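Side-chain contacts in ankyrin-repeat protein B (PDB 5K34), which is a bacterial F-box effector that hijacks the host ubiquitin-proteasome system, its ankyrin domain, the part described here, probably serving to bind partner proteins: residues K98-K101 / Q102-L106; L14-A17 / A18-N21; N62-W65 / R66-F70; L23-V26 / K27-L30. All coordinates share one frame; numbering follows the deposited sequence.

From the N terminus, the chain meets contact 2 first, at the end of helix 5-19, and then contact 4, which spans the antiparallel partner helix 23-30. Contact 3 follows where helix 58-67 runs out into a loop, and contact 1 comes last, within helix 97-112. All four are local, lie in series along the chain and close no long loop; none nests in or crosses another. Contacts 2 and 4 pack together through L14, A17, V26 and L30. Contact 4 meets contact 3 through L23, K27 and L30 against Y63 and Y68, and contact 3 reaches contact 1 where N62 lies beside Q102 and L106.

Contact 1: K98-K101 / Q102-L106; sequences KEKK and QIRAL
Q102 begins this run of i to i+4 pairs with a weak backbone hydrogen bond, its N lying 3.4 Å from K98 O. The next residue, I103, is held more firmly: its N is 2.9 Å from E99 O. The I103 side chain stays beside the same oxygen, with CG1 3.2 Å from E99 O, because CG1 sits next to the backbone N (chi1 -71°). I103 is buried, its side chain touching Y58, L90 and F95, while E99 turns its carboxylate to a salt bridge with K56.

R104 follows, its N 2.9 Å from K100 O. The side chains of these two residues run alongside each other in the same direction, and K100 CE comes 3.9 Å from R104 NH1, approaching the guanidinium obliquely. The touch is thus made by the aliphatic part of the lysine; its NZ remains 4.9 Å from R104 NH2, a spacing that probably tempers the repulsion of like charges. L90 of helix 82-91 is touched by both side chains. A105 ends the series, with its N 3.0 Å from K101 O and its CB packed by the same oxygen. Such i to i+4 pairing, with one apolar face turned inward and basic chains outward, is typical of an amphipathic alpha-helix, here helix 97-112 packed against helices 58-67 and 82-91.

Contact 2: L14-A17 / A18-N21; sequences LMVA and ARSN. With SO4 (sulfate ion), chain C.
A Schellman motif ends helix 5-19 here, and S20 and N21 bring the chain back to the carbonyls of V16 and A17. N21, with its positive phi of 66°, is the C-prime residue: its N bonds to A18 O, and the N of the following N22 turns back to A17 O. Before the turn, regular helical bonds persist, A18 N to L14 O at 2.9 Å and R19 N to M15 O at the same length. S20 N still reaches V16 O at 3.0 Å, though less straight.

The serine hydroxyl folds back over the last turn. In the modelled conformer of S20, with OG placed between the backbone N and the carbonyl carbon (chi1 59°), OG sits 3.0 Å from V16 O and 3.1 Å from A17 O, and its single proton could serve either. R19 takes another course: its chain bends at chi3 and brings NH1 4.0 Å from V16 CG2, while M15 O lies over one face of the guanidinium, nearer the group's margin than its centre. The charged end has a salt bridge, R19 NE to E54 of helix 48-54.

N21 ND2 donates to O2 of a sulfate, probably from the crystallisation liquor, at 2.9 Å and almost straight (172°). ND2 also bonds to Q59, which itself binds the ion, and N21 OD1 shares a hydrogen bond with T60 OG1. This C-terminal cap belongs to the tight turn joining the two antiparallel helices of an ankyrin helix-turn-helix.

Contact 3: N62-W65 / R66-F70; sequences NYLW and RKYTF
Y63 and K67 supply the clearest aromatic contact, a CH-pi interaction in which K67 CG stands over one face of the tyrosine ring, 3.8 Å from its centroid and only 20° off the normal. The ring is set up for this by its chi1 of 173°, with CG anti to the backbone N and next to the carbonyl carbon. A flat pair is formed by W65 and R66: the guanidinium of R66 turns one face to W65 CD1, which is 4.0 Å from R66 NH1, and the two planes stand 67° apart. E113 binds both residues, accepting from W65 NE1 and forming a salt bridge with R66.

Apolar contacts cluster where the chain leaves the helix. L64 CB packs 3.8 Å from F70 CE2, and W65 CZ3 lies 4.1 Å from F70 CB as these two side chains run past one another head to tail.

Across the two segments the direct hydrogen bonds are backbone ones, closing with Y68 N to L64 O at 3.1 Å. The same oxygen also meets the ring edge of the phenylalanine, F70 CE2 lying 3.3 Å from L64 O. Beyond it, one water joins the tyrosines, 2.7 Å from Y63 OH and 2.8 Å from Y68 OH, near the plane of each ring. The helix end is thus secured by aromatic surfaces, with the phenol oxygens linked through solvent and the indole N-H and guanidinium turned to a shared carboxylate.

Contact 4: L23-V26 / K27-L30; sequences LEEV and KKIL
One turn apart on the helix, K27 lays its CE 3.8 Å from L23 CG, the two side chains being set at an angle to one another. The lysine chain is extended beyond CG, which carries CE onto the leucine branches, with NZ 4.1 Å from L23 CD2. Y63 of helix 58-67 touches both residues.

V26 and L30, by contrast, lie side by side and point the same way, with V26 CG1 3.9 Å from L30 CD1 in the modelled conformer of V26. Both face L14 of helix 5-19, the antiparallel partner in this ankyrin helix pair.

E25 sits between two neighbours. Its chain leaves CB opposite the backbone N (chi1 -177°) and bends at chi2, bringing OE2 within 4.0 Å of I29 CD1. Its approach to K28 is doubtful, since that lysine has two conformers; in the modelled one the charged atoms are not in contact, and any attraction is probably modest. Beneath these side chains the backbone bonds are regular, from K27 N to L23 O at 2.8 Å through L30 N to V26 O at 2.9 Å. The chemistry implies a short helix whose side-chain cohesion comes chiefly from hydrocarbon contact, as where K27 lies across L23.

Contact 1: K98-K101 / Q102-L106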
loop_
_atom_site.group_PDB
_atom_site.type_symbol
_atom_site.label_atom_id
_atom_site.label_comp_id
_atom_site.label_asym_id
_atom_site.label_seq_id
_atom_site.Cartn_x
_atom_site.Cartn_y
_atom_site.Cartn_z
ATOM N N LYS A 98 -4.707 -16.673 -9.044
ATOM C CA LYS A 98 -5.729 -15.802 -8.454
ATOM C C LYS A 98 -5.085 -14.528 -7.925
ATOM O O LYS A 98 -5.635 -13.422 -8.045
ATOM C CB LYS A 98 -6.370 -16.504 -7.262
ATOM C CG LYS A 98 -7.799 -16.050 -6.975
ATOM C CD LYS A 98 -8.295 -16.625 -5.633
ATOM C CE LYS A 98 -9.105 -17.894 -5.832
ATOM N NZ LYS A 98 -10.500 -17.655 -6.295
ATOM N N GLU A 99 -3.911 -14.684 -7.330
ATOM C CA GLU A 99 -3.145 -13.551 -6.846
ATOM C C GLU A 99 -2.617 -12.716 -8.007
ATOM O O GLU A 99 -2.694 -11.481 -7.980
ATOM C CB GLU A 99 -1.979 -13.998 -5.983
ATOM C CG GLU A 99 -2.417 -14.567 -4.631
ATOM C CD GLU A 99 -1.307 -15.408 -3.949
ATOM O OE1 GLU A 99 -0.320 -15.889 -4.636
ATOM O OE2 GLU A 99 -1.443 -15.678 -2.724
ATOM N N LYS A 100 -2.085 -13.376 -9.041
ATOM C CA LYS A 100 -1.553 -12.666 -10.155
ATOM C C LYS A 100 -2.618 -11.841 -10.900
ATOM O O LYS A 100 -2.341 -10.777 -11.412
ATOM C CB LYS A 100 -0.852 -13.630 -11.113
ATOM C CG LYS A 100 0.499 -14.079 -10.553
ATOM C CD LYS A 100 1.074 -15.262 -11.309
ATOM C CE LYS A 100 1.410 -14.958 -12.707
ATOM N NZ LYS A 100 2.337 -16.059 -13.088
ATOM N N LYS A 101 -3.863 -12.367 -10.969
ATOM C CA LYS A 101 -4.951 -11.588 -11.613
ATOM C C LYS A 101 -5.228 -10.292 -10.825
ATOM O O LYS A 101 -5.439 -9.223 -11.371
ATOM C CB LYS A 101 -6.218 -12.462 -11.612
ATOM C CG LYS A 101 -6.140 -13.519 -12.703
ATOM C CD LYS A 101 -6.122 -12.834 -14.059
ATOM C CE LYS A 101 -6.488 -13.706 -15.270
ATOM N NZ LYS A 101 -6.559 -12.792 -16.454
ATOM N N GLN A 102 -5.209 -10.423 -9.527
ATOM C CA GLN A 102 -5.392 -9.217 -8.664
ATOM C C GLN A 102 -4.239 -8.220 -8.794
ATOM O O GLN A 102 -4.449 -6.975 -8.821
ATOM C CB GLN A 102 -5.581 -9.560 -7.212
ATOM C CG GLN A 102 -5.795 -8.281 -6.429
ATOM C CD GLN A 102 -6.970 -7.426 -6.935
ATOM O OE1 GLN A 102 -6.837 -6.259 -7.512
ATOM N NE2 GLN A 102 -8.141 -7.982 -6.683
ATOM N N ILE A 103 -3.018 -8.770 -8.932
ATOM C CA ILE A 103 -1.838 -7.940 -9.088
ATOM C C ILE A 103 -1.906 -7.187 -10.414
ATOM O O ILE A 103 -1.696 -5.957 -10.463
ATOM C CB ILE A 103 -0.569 -8.823 -9.001
ATOM C CG1 ILE A 103 -0.373 -9.307 -7.589
ATOM C CG2 ILE A 103 0.649 -8.047 -9.488
ATOM C CD1 ILE A 103 0.555 -10.545 -7.489
ATOM N N ARG A 104 -2.237 -7.907 -11.468
ATOM C CA ARG A 104 -2.348 -7.309 -12.757
ATOM C C ARG A 104 -3.393 -6.197 -12.801
ATOM O O ARG A 104 -3.194 -5.128 -13.410
ATOM C CB ARG A 104 -2.657 -8.418 -13.779
ATOM C CG ARG A 104 -1.450 -9.127 -14.364
ATOM C CD ARG A 104 -1.738 -10.033 -15.614
ATOM N NE ARG A 104 -0.499 -10.741 -16.049
ATOM C CZ ARG A 104 -0.120 -11.976 -15.694
ATOM N NH1 ARG A 104 -0.888 -12.722 -14.919
ATOM N NH2 ARG A 104 1.041 -12.483 -16.140
ATOM N N ALA A 105 -4.537 -6.435 -12.168
ATOM C CA ALA A 105 -5.606 -5.433 -12.134
ATOM C C ALA A 105 -5.152 -4.164 -11.384
ATOM O O ALA A 105 -5.497 -3.047 -11.815
ATOM C CB ALA A 105 -6.844 -6.027 -11.489
ATOM N N LEU A 106 -4.404 -4.331 -10.299
ATOM C CA LEU A 106 -3.885 -3.169 -9.559
ATOM C C LEU A 106 -2.820 -2.425 -10.387
ATOM O O LEU A 106 -2.872 -1.178 -10.399
ATOM C CB LEU A 106 -3.319 -3.603 -8.203
ATOM C CG LEU A 106 -4.310 -3.861 -7.116
ATOM C CD1 LEU A 106 -3.759 -4.714 -5.999
ATOM C CD2 LEU A 106 -4.830 -2.536 -6.537
#

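Contact 2: L14-A17 / A18-N21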
loop_
_atom_site.group_PDB
_atom_site.type_symbol
_atom_site.label_atom_id
_atom_site.label_comp_id
_atom_site.label_asym_id
_atom_site.label_seq_id
_atom_site.Cartn_x
_atom_site.Cartn_y
_atom_site.Cartn_z
ATOM N N LEU A 14 -0.547 1.069 11.804
ATOM C CA LEU A 14 -1.196 1.191 10.479
ATOM C C LEU A 14 -0.501 0.319 9.454
ATOM O O LEU A 14 -1.143 -0.357 8.647
ATOM C CB LEU A 14 -1.154 2.640 10.056
ATOM C CG LEU A 14 -1.620 3.007 8.664
ATOM C CD1 LEU A 14 -3.083 2.639 8.462
ATOM C CD2 LEU A 14 -1.377 4.493 8.430
ATOM N N MET A 15 0.831 0.327 9.385
ATOM C CA MET A 15 1.601 -0.541 8.497
ATOM C C MET A 15 1.262 -2.006 8.766
ATOM O O MET A 15 1.044 -2.785 7.812
ATOM C CB MET A 15 3.088 -0.293 8.679
ATOM C CG MET A 15 3.522 1.087 8.174
ATOM S SD MET A 15 3.386 1.337 6.407
ATOM C CE MET A 15 4.810 0.366 5.851
ATOM N N VAL A 16 1.234 -2.451 10.038
ATOM C CA VAL A 16 0.877 -3.836 10.339
ATOM C C VAL A 16 -0.572 -4.174 9.948
ATOM O O VAL A 16 -0.840 -5.247 9.378
ATOM C CB VAL A 16 1.146 -4.143 11.818
ATOM C CG1 VAL A 16 0.576 -5.509 12.206
ATOM C CG2 VAL A 16 2.645 -4.114 12.074
ATOM N N ALA A 17 -1.494 -3.267 10.261
ATOM C CA ALA A 17 -2.895 -3.517 9.935
ATOM C C ALA A 17 -3.042 -3.644 8.431
ATOM O O ALA A 17 -3.746 -4.536 7.943
ATOM C CB ALA A 17 -3.763 -2.388 10.463
ATOM N N ALA A 18 -2.409 -2.754 7.661
ATOM C CA ALA A 18 -2.518 -2.833 6.209
ATOM C C ALA A 18 -1.882 -4.109 5.670
ATOM O O ALA A 18 -2.494 -4.801 4.838
ATOM C CB ALA A 18 -1.882 -1.624 5.578
ATOM N N ARG A 19 -0.695 -4.485 6.164
ATOM C CA ARG A 19 -0.032 -5.705 5.687
ATOM C C ARG A 19 -0.845 -6.949 5.985
ATOM O O ARG A 19 -0.774 -7.933 5.221
ATOM C CB ARG A 19 1.336 -5.780 6.378
ATOM C CG ARG A 19 2.256 -6.839 5.716
ATOM C CD ARG A 19 3.636 -6.900 6.381
ATOM N NE ARG A 19 4.407 -5.685 6.239
ATOM C CZ ARG A 19 4.689 -4.834 7.244
ATOM N NH1 ARG A 19 4.215 -4.979 8.471
ATOM N NH2 ARG A 19 5.430 -3.750 6.970
ATOM N N SER A 20 -1.627 -6.920 7.065
ATOM C CA SER A 20 -2.432 -8.096 7.432
ATOM C C SER A 20 -3.837 -8.043 6.876
ATOM O O SER A 20 -4.658 -8.916 7.187
ATOM C CB SER A 20 -2.517 -8.281 8.941
ATOM O OG SER A 20 -3.098 -7.141 9.524
ATOM N N ASN A 21 -4.141 -7.073 6.016
ATOM C CA ASN A 21 -5.477 -6.963 5.410
ATOM C C ASN A 21 -6.547 -6.649 6.444
ATOM O O ASN A 21 -7.730 -6.922 6.209
ATOM C CB ASN A 21 -5.846 -8.213 4.594
ATOM C CG ASN A 21 -6.694 -7.912 3.346
ATOM O OD1 ASN A 21 -6.801 -6.787 2.859
ATOM N ND2 ASN A 21 -7.253 -8.986 2.778
HETATM S S SO4 C . -8.104 -12.552 3.008
HETATM O O1 SO4 C . -8.913 -13.521 3.827
HETATM O O2 SO4 C . -7.189 -11.706 3.918
HETATM O O3 SO4 C . -7.322 -13.267 1.957
HETATM O O4 SO4 C . -8.971 -11.696 2.153
#

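Contact 3: N62-W65 / R66-F70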
loop_
_atom_site.group_PDB
_atom_site.type_symbol
_atom_site.label_atom_id
_atom_site.label_comp_id
_atom_site.label_asym_id
_atom_site.label_seq_id
_atom_site.Cartn_x
_atom_site.Cartn_y
_atom_site.Cartn_z
ATOM N N ASN A 62 -6.583 -2.017 -2.664
ATOM C CA ASN A 62 -7.611 -1.441 -3.512
ATOM C C ASN A 62 -8.343 -0.307 -2.814
ATOM O O ASN A 62 -8.554 0.769 -3.390
ATOM C CB ASN A 62 -8.604 -2.492 -3.995
ATOM C CG ASN A 62 -8.155 -3.250 -5.236
ATOM O OD1 ASN A 62 -7.743 -4.443 -5.193
ATOM N ND2 ASN A 62 -8.218 -2.581 -6.363
ATOM N N TYR A 63 -8.743 -0.523 -1.558
ATOM C CA TYR A 63 -9.429 0.527 -0.806
ATOM C C TYR A 63 -8.564 1.761 -0.706
ATOM O O TYR A 63 -9.032 2.885 -0.936
ATOM C CB TYR A 63 -9.829 -0.005 0.576
ATOM C CG TYR A 63 -10.374 1.046 1.454
ATOM C CD1 TYR A 63 -9.544 1.792 2.273
ATOM C CD2 TYR A 63 -11.756 1.329 1.492
ATOM C CE1 TYR A 63 -10.033 2.791 3.121
ATOM C CE2 TYR A 63 -12.262 2.340 2.318
ATOM C CZ TYR A 63 -11.399 3.046 3.122
ATOM O OH TYR A 63 -11.914 4.033 3.963
ATOM N N LEU A 64 -7.297 1.574 -0.306
ATOM C CA LEU A 64 -6.410 2.718 -0.121
ATOM C C LEU A 64 -6.231 3.481 -1.459
ATOM O O LEU A 64 -6.272 4.731 -1.459
ATOM C CB LEU A 64 -5.038 2.244 0.425
ATOM C CG LEU A 64 -5.098 1.797 1.904
ATOM C CD1 LEU A 64 -3.795 1.104 2.276
ATOM C CD2 LEU A 64 -5.337 2.961 2.855
ATOM N N TRP A 65 -5.985 2.732 -2.520
ATOM C CA TRP A 65 -5.792 3.325 -3.846
ATOM C C TRP A 65 -7.020 4.112 -4.274
ATOM O O TRP A 65 -6.891 5.223 -4.835
ATOM C CB TRP A 65 -5.504 2.210 -4.855
ATOM C CG TRP A 65 -5.444 2.719 -6.269
ATOM C CD1 TRP A 65 -6.420 2.526 -7.232
ATOM C CD2 TRP A 65 -4.485 3.617 -6.827
ATOM N NE1 TRP A 65 -6.056 3.209 -8.380
ATOM C CE2 TRP A 65 -4.902 3.897 -8.149
ATOM C CE3 TRP A 65 -3.293 4.170 -6.368
ATOM C CZ2 TRP A 65 -4.172 4.734 -9.012
ATOM C CZ3 TRP A 65 -2.567 5.005 -7.227
ATOM C CH2 TRP A 65 -3.013 5.262 -8.531
ATOM N N ARG A 66 -8.207 3.606 -3.999
ATOM C CA ARG A 66 -9.449 4.258 -4.441
ATOM C C ARG A 66 -9.782 5.466 -3.579
ATOM O O ARG A 66 -10.268 6.482 -4.133
ATOM C CB ARG A 66 -10.580 3.217 -4.391
ATOM C CG ARG A 66 -11.915 3.673 -4.982
ATOM C CD ARG A 66 -11.836 4.125 -6.463
ATOM N NE ARG A 66 -11.501 3.050 -7.415
ATOM C CZ ARG A 66 -10.539 3.131 -8.346
ATOM N NH1 ARG A 66 -9.840 4.248 -8.467
ATOM N NH2 ARG A 66 -10.285 2.092 -9.122
ATOM N N LYS A 67 -9.507 5.422 -2.292
ATOM C CA LYS A 67 -10.014 6.424 -1.357
ATOM C C LYS A 67 -9.061 7.585 -1.172
ATOM O O LYS A 67 -9.505 8.693 -0.777
ATOM C CB LYS A 67 -10.325 5.785 -0.019
ATOM C CG LYS A 67 -11.623 4.947 -0.046
ATOM C CD LYS A 67 -12.889 5.803 -0.225
ATOM C CE LYS A 67 -14.105 4.934 -0.451
ATOM N NZ LYS A 67 -15.243 5.785 -0.909
ATOM N N TYR A 68 -7.776 7.426 -1.474
ATOM C CA TYR A 68 -6.776 8.462 -1.251
ATOM C C TYR A 68 -5.951 8.638 -2.493
ATOM O O TYR A 68 -5.915 7.754 -3.364
ATOM C CB TYR A 68 -5.825 8.071 -0.090
ATOM C CG TYR A 68 -6.541 7.907 1.221
ATOM C CD1 TYR A 68 -6.818 9.017 2.048
ATOM C CD2 TYR A 68 -7.010 6.657 1.612
ATOM C CE1 TYR A 68 -7.530 8.847 3.259
ATOM C CE2 TYR A 68 -7.740 6.478 2.790
ATOM C CZ TYR A 68 -8.002 7.591 3.583
ATOM O OH TYR A 68 -8.705 7.427 4.759
ATOM N N THR A 69 -5.324 9.779 -2.644
ATOM C CA THR A 69 -4.487 10.067 -3.822
ATOM C C THR A 69 -3.044 9.688 -3.574
ATOM O O THR A 69 -2.287 10.429 -2.931
ATOM C CB THR A 69 -4.584 11.552 -4.254
ATOM O OG1 THR A 69 -5.973 11.845 -4.477
ATOM C CG2 THR A 69 -3.794 11.777 -5.551
ATOM N N PHE A 70 -2.684 8.483 -3.988
ATOM C CA PHE A 70 -1.319 7.982 -3.888
ATOM C C PHE A 70 -0.584 8.164 -5.212
ATOM O O PHE A 70 -1.176 8.007 -6.263
ATOM C CB PHE A 70 -1.305 6.455 -3.609
ATOM C CG PHE A 70 -1.593 6.085 -2.172
ATOM C CD1 PHE A 70 -0.587 5.959 -1.240
ATOM C CD2 PHE A 70 -2.914 5.831 -1.755
ATOM C CE1 PHE A 70 -0.847 5.605 0.075
ATOM C CE2 PHE A 70 -3.199 5.497 -0.446
ATOM C CZ PHE A 70 -2.177 5.373 0.470
HETATM O O HOH W 1 -10.156 5.193 5.657
#

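Contact 4: L23-V26 / K27-L30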
loop_
_atom_site.group_PDB
_atom_site.type_symbol
_atom_site.label_atom_id
_atom_site.label_comp_id
_atom_site.label_asym_id
_atom_site.label_seq_id
_atom_site.Cartn_x
_atom_site.Cartn_y
_atom_site.Cartn_z
ATOM N N LEU A 23 -8.494 -4.189 7.310
ATOM C CA LEU A 23 -8.998 -2.907 6.816
ATOM C C LEU A 23 -9.807 -2.169 7.903
ATOM O O LEU A 23 -9.754 -0.943 7.990
ATOM C CB LEU A 23 -9.828 -3.081 5.554
ATOM C CG LEU A 23 -10.357 -1.799 4.945
ATOM C CD1 LEU A 23 -9.276 -0.769 4.612
ATOM C CD2 LEU A 23 -11.134 -2.145 3.683
ATOM N N GLU A 24 -10.542 -2.933 8.700
ATOM C CA GLU A 24 -11.286 -2.267 9.807
ATOM C C GLU A 24 -10.336 -1.478 10.739
ATOM O O GLU A 24 -10.621 -0.331 11.088
ATOM C CB GLU A 24 -12.069 -3.326 10.606
ATOM C CG GLU A 24 -13.198 -3.992 9.848
ATOM C CD GLU A 24 -13.710 -5.274 10.562
ATOM O OE1 GLU A 24 -13.192 -5.662 11.654
ATOM O OE2 GLU A 24 -14.649 -5.915 10.010
ATOM N N GLU A 25 -9.194 -2.074 11.101
ATOM C CA GLU A 25 -8.231 -1.392 11.956
ATOM C C GLU A 25 -7.519 -0.281 11.223
ATOM O O GLU A 25 -7.330 0.796 11.799
ATOM C CB GLU A 25 -7.237 -2.410 12.516
ATOM C CG GLU A 25 -6.231 -1.827 13.483
ATOM C CD GLU A 25 -6.845 -1.325 14.792
ATOM O OE1 GLU A 25 -8.038 -1.592 15.062
ATOM O OE2 GLU A 25 -6.103 -0.686 15.575
ATOM N N VAL A 26 -7.140 -0.491 9.941
ATOM C CA VAL A 26 -6.678 0.666 9.061
ATOM C C VAL A 26 -7.652 1.861 9.137
ATOM O O VAL A 26 -7.235 2.985 9.373
ATOM C CB VAL A 26 -6.522 0.215 7.590
ATOM C CG1 VAL A 26 -6.303 1.426 6.655
ATOM C CG2 VAL A 26 -5.368 -0.780 7.439
ATOM N N LYS A 27 -8.944 1.603 8.924
ATOM C CA LYS A 27 -9.933 2.703 8.918
ATOM C C LYS A 27 -9.985 3.402 10.279
ATOM O O LYS A 27 -10.071 4.633 10.345
ATOM C CB LYS A 27 -11.306 2.153 8.532
ATOM C CG LYS A 27 -11.429 1.825 7.063
ATOM C CD LYS A 27 -12.777 1.115 6.802
ATOM C CE LYS A 27 -13.078 0.839 5.332
ATOM N NZ LYS A 27 -14.332 0.057 5.089
ATOM N N LYS A 28 -9.933 2.605 11.332
ATOM C CA LYS A 28 -9.939 3.207 12.699
ATOM C C LYS A 28 -8.760 4.101 12.948
ATOM O O LYS A 28 -8.889 5.210 13.564
ATOM C CB LYS A 28 -9.939 2.112 13.756
ATOM C CG LYS A 28 -11.263 1.430 13.944
ATOM C CD LYS A 28 -11.158 0.461 15.111
ATOM C CE LYS A 28 -10.200 1.024 16.145
ATOM N NZ LYS A 28 -10.834 1.813 17.270
ATOM N N ILE A 29 -7.575 3.703 12.492
ATOM C CA ILE A 29 -6.385 4.528 12.669
ATOM C C ILE A 29 -6.461 5.778 11.803
ATOM O O ILE A 29 -6.107 6.892 12.260
ATOM C CB ILE A 29 -5.107 3.711 12.376
ATOM C CG1 ILE A 29 -4.936 2.613 13.414
ATOM C CG2 ILE A 29 -3.889 4.648 12.294
ATOM C CD1 ILE A 29 -3.908 1.560 13.021
ATOM N N LEU A 30 -6.916 5.659 10.556
ATOM C CA LEU A 30 -6.966 6.852 9.675
ATOM C C LEU A 30 -8.000 7.873 10.186
ATOM O O LEU A 30 -7.806 9.071 9.922
ATOM C CB LEU A 30 -7.217 6.445 8.225
ATOM C CG LEU A 30 -6.104 5.550 7.631
ATOM C CD1 LEU A 30 -6.398 5.285 6.200
ATOM C CD2 LEU A 30 -4.712 6.157 7.800
#